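Local coordinates for nitrogen regulatory protein P-II (Thiomonas intermedia, PDB 5DRK) that binds adenine nucleotides between its subunits and probably regulates the activity of partner proteins, as P-II signalling proteins do, at residues 14-19 and 64-69. Sequence-based numbering, arbitrary orientation.
Sequences IILEGA and IMIIAA. With AMP (adenosine monophosphate), chain D.
I14 and I66 trade backbone hydrogen bonds in both directions: I14 N gives to I66 O at 2.9 Å, and I66 N returns one to I14 O at 2.8 Å. L16 and I64 form the second hydrogen-bonded pair, slightly longer from L16 N to I64 O (3.2 Å). Between them sits the non-hydrogen-bonded pair I15 and M65, where M65 CA makes a C-H...O contact with I14 O and I15 CA another with I64 O. On the face of I15 and M65 the two side chains cross at an angle, I15 CG1 against the methylene M65 CG at 3.9 Å; the methionine chain then bends at chi3 (79°) and carries its end away from I15.

The opposite face carries I14, L16, I64 and I66. I64 turns CG1 between its own backbone N and carbonyl carbon (chi1 66°), and L16, twisted off the staggered positions (chi2 19°), swings CD1 to within 3.7 Å of I64 CG1. The I64 CG2 branch lies loosely against G18 CA, where the chain leaves the strand.

These are the adjoining strands 7-17 and 63-70, antiparallel in the central sheet of the ferredoxin-like P-II fold. Helices 21-31 and 75-88 cover the isoleucine-leucine face: I66 packs on A24 and L28, I14 on F82 and F86. The I15-M65 face looks into the trimer, M65 meeting I67 of the third subunit and I15 touching a bound ADP. Farther along strand 63-70, the A69 backbone grips the adenine of AMP, A69 N giving to N1 at 2.9 Å and A69 O receiving from N6 at 3.1 Å, while S90 and G91 of the second subunit bind the same nucleotide.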
# COMPACT_ATOMS: atom_id res chain seq x y z
N ILE B 14 5.34 -3.77 -5.35
CA ILE B 14 6.68 -4.21 -5.71
C ILE B 14 7.72 -3.31 -5.06
O ILE B 14 7.83 -2.12 -5.39
CB ILE B 14 6.91 -4.19 -7.24
CG1 ILE B 14 5.80 -4.96 -7.96
CG2 ILE B 14 8.28 -4.79 -7.59
CD1 ILE B 14 5.60 -4.55 -9.43
N ILE B 15 8.51 -3.87 -4.16
CA ILE B 15 9.51 -3.13 -3.45
C ILE B 15 10.92 -3.50 -3.87
O ILE B 15 11.27 -4.63 -3.82
CB ILE B 15 9.30 -3.32 -1.95
CG1 ILE B 15 7.88 -2.92 -1.57
CG2 ILE B 15 10.31 -2.56 -1.15
CD1 ILE B 15 7.52 -3.21 -0.13
N LEU B 16 11.69 -2.52 -4.29
CA LEU B 16 13.06 -2.70 -4.77
C LEU B 16 13.91 -1.44 -4.77
O LEU B 16 13.43 -0.38 -4.57
CB LEU B 16 13.09 -3.30 -6.17
CG LEU B 16 12.11 -2.93 -7.28
CD1 LEU B 16 11.36 -1.63 -7.09
CD2 LEU B 16 12.65 -3.04 -8.68
N GLU B 17 15.20 -1.61 -4.99
CA GLU B 17 16.09 -0.48 -5.03
C GLU B 17 15.74 0.41 -6.21
O GLU B 17 15.44 -0.04 -7.27
CB GLU B 17 17.54 -0.93 -5.07
CG GLU B 17 18.07 -1.48 -3.76
CD GLU B 17 19.27 -2.36 -3.96
OE1 GLU B 17 19.14 -3.43 -4.52
OE2 GLU B 17 20.36 -1.99 -3.59
N GLY B 18 15.79 1.70 -5.99
CA GLY B 18 15.41 2.68 -6.99
C GLY B 18 16.21 2.63 -8.27
O GLY B 18 15.70 3.02 -9.31
N ALA B 19 17.45 2.17 -8.21
CA ALA B 19 18.29 2.10 -9.41
C ALA B 19 17.73 1.12 -10.44
O ALA B 19 18.06 1.19 -11.62
CB ALA B 19 19.74 1.72 -9.05
N ILE B 64 12.08 2.00 -3.46
CA ILE B 64 10.76 2.49 -3.87
C ILE B 64 9.73 1.37 -3.80
O ILE B 64 10.07 0.19 -3.78
CB ILE B 64 10.77 3.08 -5.31
CG1 ILE B 64 11.04 1.99 -6.35
CG2 ILE B 64 11.81 4.18 -5.44
CD1 ILE B 64 10.98 2.47 -7.78
N MET B 65 8.45 1.74 -3.79
CA MET B 65 7.40 0.78 -3.93
C MET B 65 6.54 1.15 -5.14
O MET B 65 6.05 2.28 -5.26
CB MET B 65 6.55 0.70 -2.65
CG MET B 65 5.33 -0.19 -2.80
SD MET B 65 4.45 -0.48 -1.26
CE MET B 65 3.51 1.03 -1.10
N ILE B 66 6.39 0.18 -6.03
CA ILE B 66 5.58 0.35 -7.22
C ILE B 66 4.23 -0.33 -6.98
O ILE B 66 4.17 -1.53 -6.71
CB ILE B 66 6.28 -0.26 -8.48
CG1 ILE B 66 7.65 0.42 -8.70
CG2 ILE B 66 5.37 -0.16 -9.71
CD1 ILE B 66 8.44 -0.12 -9.89
N ILE B 67 3.16 0.46 -7.07
CA ILE B 67 1.80 -0.04 -6.92
C ILE B 67 1.23 -0.24 -8.31
O ILE B 67 1.19 0.70 -9.12
CB ILE B 67 0.91 0.96 -6.09
CG1 ILE B 67 1.57 1.26 -4.72
CG2 ILE B 67 -0.52 0.43 -5.92
CD1 ILE B 67 0.99 2.50 -3.99
N ALA B 68 0.79 -1.46 -8.61
CA ALA B 68 0.23 -1.73 -9.93
C ALA B 68 -1.05 -2.56 -9.83
O ALA B 68 -1.01 -3.71 -9.42
CB ALA B 68 1.27 -2.45 -10.83
N ALA B 69 -2.16 -1.97 -10.23
CA ALA B 69 -3.41 -2.70 -10.40
C ALA B 69 -3.41 -3.42 -11.75
O ALA B 69 -3.17 -2.81 -12.78
CB ALA B 69 -4.61 -1.75 -10.31
P AMP D . -5.16 8.06 -15.06
O1P AMP D . -6.31 8.03 -14.25
O2P AMP D . -5.10 7.05 -16.06
O3P AMP D . -4.86 9.38 -15.47
O5' AMP D . -4.00 7.73 -14.10
C5' AMP D . -3.64 8.64 -13.11
C4' AMP D . -2.83 8.04 -12.01
O4' AMP D . -3.48 6.99 -11.35
C3' AMP D . -1.51 7.49 -12.47
O3' AMP D . -0.51 8.44 -12.57
C2' AMP D . -1.22 6.49 -11.41
O2' AMP D . -0.52 7.07 -10.34
C1' AMP D . -2.56 6.02 -10.94
N9 AMP D . -2.86 4.73 -11.59
C8 AMP D . -3.54 4.62 -12.68
N7 AMP D . -3.67 3.38 -13.05
C5 AMP D . -3.05 2.65 -12.20
C6 AMP D . -2.80 1.22 -12.03
N6 AMP D . -3.24 0.33 -12.88
N1 AMP D . -2.08 0.86 -11.02
C2 AMP D . -1.62 1.72 -10.17
N3 AMP D . -1.81 3.00 -10.25
C4 AMP D . -2.51 3.53 -11.23